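Local coordinates for protein methylaspartate ammonia-lyase (Citrobacter amalonaticus, PDB 1KKO) that catalyses the reversible, magnesium-dependent anti elimination of ammonia from L-threo-3-methylaspartate to give mesaconate, working as a homodimer, at residues 4-18 with 46-60. Sequence-based numbering, arbitrary orientation.
Sequences KQALFTAGYSSFYFD and VRQAGECVSVQLILE
Arg47 sets CG anti to its backbone N (chi1 167°) and then bends at chi3 (-77°), which lays its guanidinium alongside the carboxylate of Asp18. The grip is side-on: Arg47 NE reaches Asp18 OD1 at 2.8 Å while NH1 takes OD2, both on syn sides, with the two planes 31° apart. Arginine suits this place because NH2 remains for the carbonyl of Phe32, whose ring also makes a cation-pi contact with the Arg47 side chain.

Farther along, the CG2 methyl of Val55 meets the ring edge of Phe8, 3.9 Å from CE1. Val53 CG1 packs equally close to Phe8 CB; these branched and aromatic groups share the face that helices 86-101 and 128-146 cover. On the other face, Thr9 OG1 lies 3.4 Å from Ser54 CB. A water donates to both Thr9 O and Ser54 OG, which also hydrogen-bonds Asp68; these small side chains suit a face where Ala407 of the second subunit packs on Thr9.

Antiparallel backbone bonds pair the strands on both sides of the corner at Ser14 and Phe15. There Gly50, with no side chain to collide with Ser13 OG or Phe15 O, donates its N to Phe15 O at 3.0 Å, and the register shifts by two. Lys4 N and Gln5 N both bond Ile58 O, a classic bulge. This bulged antiparallel pair belongs to the three-stranded sheet of the enolase-superfamily N-terminal domain, and the corner in strand 3-18 brings Phe15 beside Cys361, assigned to the methylaspartate site.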
ATOM      1  N   LYS A   4      23.671  16.243  -7.702  1.00 15.61           N
ATOM      2  CA  LYS A   4      24.450  16.940  -6.686  1.00 16.76           C
ATOM      3  C   LYS A   4      24.761  16.044  -5.500  1.00 16.33           C
ATOM      4  O   LYS A   4      25.877  16.029  -5.002  1.00 17.30           O
ATOM      5  CB  LYS A   4      23.676  18.152  -6.176  1.00 18.34           C
ATOM      6  CG  LYS A   4      24.060  19.464  -6.808  1.00 22.49           C
ATOM      7  CD  LYS A   4      23.407  20.641  -6.100  1.00 26.18           C
ATOM      8  CE  LYS A   4      22.002  20.337  -5.644  1.00 28.41           C
ATOM      9  NZ  LYS A   4      21.964  19.870  -4.231  1.00 30.55           N
ATOM     10  N   GLN A   5      23.753  15.311  -5.029  1.00 15.53           N
ATOM     11  CA  GLN A   5      23.921  14.490  -3.842  1.00 15.32           C
ATOM     12  C   GLN A   5      23.117  13.219  -3.984  1.00 14.19           C
ATOM     13  O   GLN A   5      22.015  13.255  -4.521  1.00 14.14           O
ATOM     14  CB  GLN A   5      23.438  15.243  -2.599  1.00 16.39           C
ATOM     15  CG  GLN A   5      23.767  14.526  -1.312  1.00 18.93           C
ATOM     16  CD  GLN A   5      23.737  15.406  -0.078  1.00 21.98           C
ATOM     17  OE1 GLN A   5      23.349  16.579  -0.140  1.00 23.66           O
ATOM     18  NE2 GLN A   5      24.152  14.835   1.052  1.00 24.40           N
ATOM     19  N   ALA A   6      23.674  12.113  -3.505  1.00 13.44           N
ATOM     20  CA  ALA A   6      22.972  10.824  -3.501  1.00 13.13           C
ATOM     21  C   ALA A   6      22.814  10.360  -2.053  1.00 13.34           C
ATOM     22  O   ALA A   6      23.776  10.405  -1.280  1.00 14.65           O
ATOM     23  CB  ALA A   6      23.745   9.801  -4.291  1.00 13.32           C
ATOM     24  N   LEU A   7      21.606   9.920  -1.700  1.00 12.41           N
ATOM     25  CA  LEU A   7      21.300   9.478  -0.340  1.00 12.96           C
ATOM     26  C   LEU A   7      20.687   8.101  -0.378  1.00 12.31           C
ATOM     27  O   LEU A   7      19.895   7.802  -1.266  1.00 12.34           O
ATOM     28  CB  LEU A   7      20.289  10.413   0.333  1.00 13.45           C
ATOM     29  CG  LEU A   7      20.701  11.867   0.503  1.00 15.48           C
ATOM     30  CD1 LEU A   7      19.681  12.549   1.391  1.00 17.74           C
ATOM     31  CD2 LEU A   7      22.048  11.986   1.114  1.00 19.50           C
ATOM     32  N   PHE A   8      21.066   7.278   0.590  1.00 11.95           N
ATOM     33  CA  PHE A   8      20.566   5.916   0.741  1.00 12.02           C
ATOM     34  C   PHE A   8      19.950   5.773   2.127  1.00 12.11           C
ATOM     35  O   PHE A   8      20.605   6.069   3.128  1.00 13.03           O
ATOM     36  CB  PHE A   8      21.700   4.913   0.568  1.00 12.40           C
ATOM     37  CG  PHE A   8      22.332   4.946  -0.802  1.00 13.21           C
ATOM     38  CD1 PHE A   8      21.674   4.411  -1.904  1.00 14.08           C
ATOM     39  CD2 PHE A   8      23.580   5.519  -0.990  1.00 14.62           C
ATOM     40  CE1 PHE A   8      22.240   4.431  -3.162  1.00 15.33           C
ATOM     41  CE2 PHE A   8      24.143   5.557  -2.259  1.00 16.24           C
ATOM     42  CZ  PHE A   8      23.469   5.002  -3.338  1.00 16.06           C
ATOM     43  N   THR A   9      18.696   5.338   2.187  1.00 11.52           N
ATOM     44  CA  THR A   9      18.017   5.181   3.466  1.00 12.58           C
ATOM     45  C   THR A   9      17.330   3.832   3.560  1.00 11.76           C
ATOM     46  O   THR A   9      16.595   3.403   2.659  1.00 11.60           O
ATOM     47  CB  THR A   9      17.016   6.319   3.704  1.00 13.79           C
ATOM     48  OG1 THR A   9      16.053   6.360   2.678  1.00 16.88           O
ATOM     49  CG2 THR A   9      17.655   7.640   3.539  1.00 14.67           C
ATOM     50  N   ALA A  10      17.566   3.161   4.674  1.00 11.91           N
ATOM     51  CA  ALA A  10      16.954   1.867   4.951  1.00 11.98           C
ATOM     52  C   ALA A  10      15.461   2.019   5.149  1.00 12.20           C
ATOM     53  O   ALA A  10      14.997   3.028   5.673  1.00 13.04           O
ATOM     54  CB  ALA A  10      17.567   1.244   6.204  1.00 12.75           C
ATOM     55  N   GLY A  11      14.700   1.022   4.713  1.00 11.40           N
ATOM     56  CA  GLY A  11      13.267   1.019   4.941  1.00 11.11           C
ATOM     57  C   GLY A  11      12.710  -0.378   4.905  1.00 10.71           C
ATOM     58  O   GLY A  11      13.427  -1.378   4.794  1.00 10.82           O
ATOM     59  N   TYR A  12      11.404  -0.435   5.070  1.00 10.73           N
ATOM     60  CA  TYR A  12      10.680  -1.685   4.969  1.00 10.58           C
ATOM     61  C   TYR A  12       9.957  -1.749   3.639  1.00 10.67           C
ATOM     62  O   TYR A  12       9.352  -0.773   3.207  1.00 11.36           O
ATOM     63  CB  TYR A  12       9.663  -1.818   6.113  1.00 11.19           C
ATOM     64  CG  TYR A  12      10.300  -2.082   7.465  1.00 11.72           C
ATOM     65  CD1 TYR A  12      10.911  -3.284   7.731  1.00 12.57           C
ATOM     66  CD2 TYR A  12      10.294  -1.123   8.454  1.00 13.09           C
ATOM     67  CE1 TYR A  12      11.489  -3.528   8.947  1.00 13.46           C
ATOM     68  CE2 TYR A  12      10.871  -1.359   9.683  1.00 13.26           C
ATOM     69  CZ  TYR A  12      11.466  -2.564   9.915  1.00 13.46           C
ATOM     70  OH  TYR A  12      12.045  -2.811  11.134  1.00 15.48           O
ATOM     71  N   SER A  13      10.047  -2.901   2.981  1.00 10.11           N
ATOM     72  CA  SER A  13       9.265  -3.169   1.784  1.00 10.17           C
ATOM     73  C   SER A  13       7.889  -3.697   2.206  1.00  9.93           C
ATOM     74  O   SER A  13       7.599  -3.839   3.399  1.00 10.90           O
ATOM     75  CB  SER A  13       9.988  -4.129   0.860  1.00 10.80           C
ATOM     76  OG  SER A  13      10.245  -5.356   1.497  1.00 12.53           O
ATOM     77  N   SER A  14       7.030  -3.995   1.242  1.00  9.45           N
ATOM     78  CA  SER A  14       5.632  -4.265   1.547  1.00  9.81           C
ATOM     79  C   SER A  14       5.276  -5.715   1.812  1.00  9.98           C
ATOM     80  O   SER A  14       4.103  -6.056   1.854  1.00 10.29           O
ATOM     81  CB  SER A  14       4.737  -3.699   0.458  1.00  9.98           C
ATOM     82  OG  SER A  14       4.658  -2.284   0.553  1.00 11.60           O
ATOM     83  N   PHE A  15       6.262  -6.578   2.024  1.00 10.01           N
ATOM     84  CA  PHE A  15       5.936  -7.898   2.508  1.00 10.27           C
ATOM     85  C   PHE A  15       7.095  -8.455   3.329  1.00 10.16           C
ATOM     86  O   PHE A  15       7.627  -7.753   4.193  1.00 10.04           O
ATOM     87  CB  PHE A  15       5.356  -8.836   1.422  1.00 10.28           C
ATOM     88  CG  PHE A  15       4.440  -9.889   2.003  1.00 10.29           C
ATOM     89  CD1 PHE A  15       3.305  -9.502   2.709  1.00 11.39           C
ATOM     90  CD2 PHE A  15       4.735 -11.229   1.907  1.00 10.92           C
ATOM     91  CE1 PHE A  15       2.509 -10.424   3.310  1.00 12.14           C
ATOM     92  CE2 PHE A  15       3.902 -12.171   2.500  1.00 12.54           C
ATOM     93  CZ  PHE A  15       2.800 -11.763   3.197  1.00 12.80           C
ATOM     94  N   TYR A  16       7.449  -9.706   3.072  1.00  9.92           N
ATOM     95  CA  TYR A  16       8.426 -10.471   3.833  1.00 10.25           C
ATOM     96  C   TYR A  16       9.318 -11.230   2.877  1.00 10.67           C
ATOM     97  O   TYR A  16       8.930 -11.535   1.748  1.00 10.80           O
ATOM     98  CB  TYR A  16       7.689 -11.468   4.789  1.00 10.57           C
ATOM     99  CG  TYR A  16       6.891 -10.655   5.750  1.00 10.21           C
ATOM    100  CD1 TYR A  16       5.670 -10.135   5.378  1.00 10.36           C
ATOM    101  CD2 TYR A  16       7.423 -10.267   6.971  1.00  9.71           C
ATOM    102  CE1 TYR A  16       4.999  -9.266   6.197  1.00 10.02           C
ATOM    103  CE2 TYR A  16       6.762  -9.398   7.787  1.00 10.63           C
ATOM    104  CZ  TYR A  16       5.557  -8.882   7.389  1.00 10.52           C
ATOM    105  OH  TYR A  16       4.895  -7.977   8.168  1.00 11.58           O
ATOM    106  N   PHE A  17      10.535 -11.498   3.322  1.00 10.61           N
ATOM    107  CA  PHE A  17      11.400 -12.471   2.672  1.00 11.36           C
ATOM    108  C   PHE A  17      11.072 -13.815   3.299  1.00 11.74           C
ATOM    109  O   PHE A  17      11.171 -13.963   4.520  1.00 12.38           O
ATOM    110  CB  PHE A  17      12.871 -12.164   2.926  1.00 11.50           C
ATOM    111  CG  PHE A  17      13.365 -10.913   2.259  1.00 11.58           C
ATOM    112  CD1 PHE A  17      13.336 -10.801   0.886  1.00 12.31           C
ATOM    113  CD2 PHE A  17      13.875  -9.867   3.003  1.00 12.49           C
ATOM    114  CE1 PHE A  17      13.797  -9.657   0.274  1.00 12.86           C
ATOM    115  CE2 PHE A  17      14.347  -8.738   2.373  1.00 13.32           C
ATOM    116  CZ  PHE A  17      14.292  -8.635   1.018  1.00 12.53           C
ATOM    117  N   ASP A  18      10.687 -14.776   2.464  1.00 12.41           N
ATOM    118  CA  ASP A  18      10.341 -16.112   2.922  1.00 13.19           C
ATOM    119  C   ASP A  18      11.298 -17.122   2.322  1.00 13.92           C
ATOM    120  O   ASP A  18      11.627 -17.060   1.135  1.00 14.67           O
ATOM    121  CB  ASP A  18       8.943 -16.482   2.463  1.00 13.24           C
ATOM    122  CG  ASP A  18       7.849 -15.852   3.285  1.00 13.59           C
ATOM    123  OD1 ASP A  18       8.131 -15.295   4.368  1.00 14.36           O
ATOM    124  OD2 ASP A  18       6.668 -15.886   2.881  1.00 14.45           O
ATOM    125  N   VAL A  46      12.910 -18.427   8.883  1.00 15.78           N
ATOM    126  CA  VAL A  46      12.179 -18.851   7.697  1.00 14.87           C
ATOM    127  C   VAL A  46      11.462 -17.651   7.058  1.00 14.03           C
ATOM    128  O   VAL A  46      11.374 -17.558   5.829  1.00 13.96           O
ATOM    129  CB  VAL A  46      11.201 -20.008   8.001  1.00 15.22           C
ATOM    130  CG1 VAL A  46      10.361 -20.326   6.793  1.00 15.48           C
ATOM    131  CG2 VAL A  46      11.989 -21.258   8.407  1.00 16.26           C
ATOM    132  N   ARG A  47      10.964 -16.749   7.895  1.00 13.19           N
ATOM    133  CA  ARG A  47      10.315 -15.539   7.431  1.00 12.75           C
ATOM    134  C   ARG A  47      10.965 -14.348   8.121  1.00 13.14           C
ATOM    135  O   ARG A  47      11.119 -14.345   9.342  1.00 13.47           O
ATOM    136  CB  ARG A  47       8.816 -15.600   7.725  1.00 12.25           C
ATOM    137  CG  ARG A  47       8.072 -14.313   7.587  1.00 12.26           C
ATOM    138  CD  ARG A  47       6.588 -14.509   7.573  1.00 12.74           C
ATOM    139  NE  ARG A  47       6.148 -14.999   6.281  1.00 12.40           N
ATOM    140  CZ  ARG A  47       4.935 -15.432   6.015  1.00 12.43           C
ATOM    141  NH1 ARG A  47       4.624 -15.786   4.781  1.00 14.85           N
ATOM    142  NH2 ARG A  47       4.030 -15.544   6.984  1.00 14.42           N
ATOM    143  N   GLN A  48      11.342 -13.352   7.322  1.00 12.71           N
ATOM    144  CA  GLN A  48      12.004 -12.142   7.791  1.00 12.99           C
ATOM    145  C   GLN A  48      11.301 -10.921   7.214  1.00 11.98           C
ATOM    146  O   GLN A  48      10.781 -10.956   6.100  1.00 12.04           O
ATOM    147  CB  GLN A  48      13.492 -12.143   7.377  1.00 13.59           C
ATOM    148  CG  GLN A  48      14.293 -13.217   8.088  1.00 15.46           C
ATOM    149  CD  GLN A  48      15.741 -13.258   7.689  1.00 14.97           C
ATOM    150  OE1 GLN A  48      16.267 -14.337   7.429  1.00 18.22           O
ATOM    151  NE2 GLN A  48      16.387 -12.099   7.617  1.00 17.30           N
ATOM    152  N   ALA A  49      11.275  -9.845   7.972  1.00 11.32           N
ATOM    153  CA  ALA A  49      10.705  -8.593   7.488  1.00 11.25           C
ATOM    154  C   ALA A  49      11.319  -8.201   6.154  1.00 11.00           C
ATOM    155  O   ALA A  49      12.529  -8.235   5.979  1.00 11.51           O
ATOM    156  CB  ALA A  49      10.957  -7.494   8.478  1.00 11.77           C
ATOM    157  N   GLY A  50      10.487  -7.807   5.201  1.00 10.19           N
ATOM    158  CA  GLY A  50      10.999  -7.326   3.936  1.00 10.26           C
ATOM    159  C   GLY A  50      11.639  -5.959   4.110  1.00 10.79           C
ATOM    160  O   GLY A  50      11.093  -5.085   4.786  1.00 10.72           O
ATOM    161  N   GLU A  51      12.779  -5.768   3.458  1.00 10.90           N
ATOM    162  CA  GLU A  51      13.526  -4.518   3.549  1.00 11.38           C
ATOM    163  C   GLU A  51      13.809  -3.939   2.194  1.00 10.63           C
ATOM    164  O   GLU A  51      13.813  -4.649   1.183  1.00 11.48           O
ATOM    165  CB  GLU A  51      14.845  -4.704   4.292  1.00 12.13           C
ATOM    166  CG  GLU A  51      14.646  -5.162   5.726  1.00 14.38           C
ATOM    167  CD  GLU A  51      15.910  -5.166   6.554  1.00 16.62           C
ATOM    168  OE1 GLU A  51      16.867  -4.435   6.227  1.00 18.14           O
ATOM    169  OE2 GLU A  51      15.922  -5.886   7.572  1.00 20.92           O
ATOM    170  N   CYS A  52      14.025  -2.636   2.172  1.00 10.63           N
ATOM    171  CA  CYS A  52      14.432  -1.956   0.962  1.00 10.73           C
ATOM    172  C   CYS A  52      15.463  -0.898   1.316  1.00 10.29           C
ATOM    173  O   CYS A  52      15.718  -0.612   2.479  1.00 10.34           O
ATOM    174  CB  CYS A  52      13.226  -1.315   0.271  1.00 10.66           C
ATOM    175  SG  CYS A  52      12.382  -0.079   1.294  1.00 12.37           S
ATOM    176  N   VAL A  53      16.070  -0.327   0.286  1.00 10.24           N
ATOM    177  CA  VAL A  53      16.914   0.844   0.450  1.00 10.63           C
ATOM    178  C   VAL A  53      16.430   1.883  -0.539  1.00 10.12           C
ATOM    179  O   VAL A  53      16.436   1.651  -1.750  1.00 10.59           O
ATOM    180  CB  VAL A  53      18.405   0.569   0.215  1.00 11.15           C
ATOM    181  CG1 VAL A  53      19.197   1.887   0.218  1.00 11.47           C
ATOM    182  CG2 VAL A  53      18.937  -0.390   1.258  1.00 12.07           C
ATOM    183  N   SER A  54      15.988   3.028  -0.030  1.00 10.08           N
ATOM    184  CA  SER A  54      15.569   4.111  -0.890  1.00 10.48           C
ATOM    185  C   SER A  54      16.785   4.877  -1.374  1.00 10.48           C
ATOM    186  O   SER A  54      17.690   5.173  -0.606  1.00 12.28           O
ATOM    187  CB  SER A  54      14.647   5.086  -0.162  1.00 10.71           C
ATOM    188  OG  SER A  54      13.375   4.531   0.131  1.00 11.01           O
ATOM    189  N   VAL A  55      16.766   5.183  -2.660  1.00 10.29           N
ATOM    190  CA  VAL A  55      17.779   5.992  -3.313  1.00 10.34           C
ATOM    191  C   VAL A  55      17.152   7.343  -3.623  1.00 10.41           C
ATOM    192  O   VAL A  55      16.088   7.403  -4.223  1.00 10.91           O
ATOM    193  CB  VAL A  55      18.204   5.344  -4.659  1.00 11.07           C
ATOM    194  CG1 VAL A  55      19.318   6.140  -5.320  1.00 11.54           C
ATOM    195  CG2 VAL A  55      18.635   3.900  -4.427  1.00 11.27           C
ATOM    196  N   GLN A  56      17.786   8.418  -3.171  1.00 10.44           N
ATOM    197  CA  GLN A  56      17.336   9.757  -3.500  1.00 10.53           C
ATOM    198  C   GLN A  56      18.497  10.476  -4.157  1.00 11.05           C
ATOM    199  O   GLN A  56      19.612  10.473  -3.635  1.00 11.45           O
ATOM    200  CB  GLN A  56      16.897  10.505  -2.244  1.00 10.58           C
ATOM    201  CG  GLN A  56      15.674   9.893  -1.593  1.00 10.71           C
ATOM    202  CD  GLN A  56      15.221  10.680  -0.389  1.00 10.66           C
ATOM    203  OE1 GLN A  56      14.241  11.419  -0.475  1.00 11.56           O
ATOM    204  NE2 GLN A  56      15.944  10.554   0.717  1.00 10.68           N
ATOM    205  N   LEU A  57      18.213  11.093  -5.296  1.00 10.75           N
ATOM    206  CA  LEU A  57      19.229  11.826  -6.035  1.00 11.21           C
ATOM    207  C   LEU A  57      18.782  13.270  -6.116  1.00 11.46           C
ATOM    208  O   LEU A  57      17.807  13.589  -6.781  1.00 11.92           O
ATOM    209  CB  LEU A  57      19.381  11.255  -7.442  1.00 11.43           C
ATOM    210  CG  LEU A  57      19.615   9.748  -7.545  1.00 11.64           C
ATOM    211  CD1 LEU A  57      19.645   9.314  -8.993  1.00 11.76           C
ATOM    212  CD2 LEU A  57      20.894   9.311  -6.871  1.00 12.18           C
ATOM    213  N   ILE A  58      19.480  14.140  -5.400  1.00 11.83           N
ATOM    214  CA  ILE A  58      19.188  15.565  -5.436  1.00 12.80           C
ATOM    215  C   ILE A  58      19.933  16.110  -6.632  1.00 13.07           C
ATOM    216  O   ILE A  58      21.158  15.974  -6.710  1.00 12.98           O
ATOM    217  CB  ILE A  58      19.666  16.266  -4.161  1.00 13.15           C
ATOM    218  CG1 ILE A  58      19.026  15.645  -2.920  1.00 14.47           C
ATOM    219  CG2 ILE A  58      19.342  17.738  -4.216  1.00 13.99           C
ATOM    220  CD1 ILE A  58      19.582  16.204  -1.640  1.00 15.91           C
ATOM    221  N   LEU A  59      19.194  16.715  -7.552  1.00 13.06           N
ATOM    222  CA  LEU A  59      19.777  17.257  -8.782  1.00 14.04           C
ATOM    223  C   LEU A  59      20.147  18.721  -8.638  1.00 15.56           C
ATOM    224  O   LEU A  59      19.739  19.377  -7.689  1.00 15.80           O
ATOM    225  CB  LEU A  59      18.789  17.125  -9.928  1.00 13.73           C
ATOM    226  CG  LEU A  59      18.144  15.747 -10.115  1.00 13.68           C
ATOM    227  CD1 LEU A  59      17.297  15.746 -11.374  1.00 14.48           C
ATOM    228  CD2 LEU A  59      19.178  14.634 -10.176  1.00 13.46           C
ATOM    229  N   GLU A  60      20.907  19.234  -9.600  1.00 16.74           N
ATOM    230  CA  GLU A  60      21.303  20.639  -9.581  1.00 18.00           C
ATOM    231  C   GLU A  60      20.116  21.593  -9.563  1.00 18.17           C
ATOM    232  O   GLU A  60      20.233  22.699  -9.041  1.00 19.22           O
ATOM    233  CB  GLU A  60      22.176  20.954 -10.797  1.00 18.85           C
ATOM    234  CG  GLU A  60      23.531  20.281 -10.779  1.00 21.18           C
ATOM    235  CD  GLU A  60      24.406  20.675 -11.962  1.00 23.34           C
ATOM    236  OE1 GLU A  60      24.053  20.387 -13.133  1.00 22.32           O
ATOM    237  OE2 GLU A  60      25.472  21.269 -11.713  1.00 27.63           O
TER
HETATM  238  O   HOH W   1      13.497   3.182   2.584  1.00 16.56           O
HETATM  239  O   HOH W   2      15.661  -1.733   6.457  1.00 19.91           O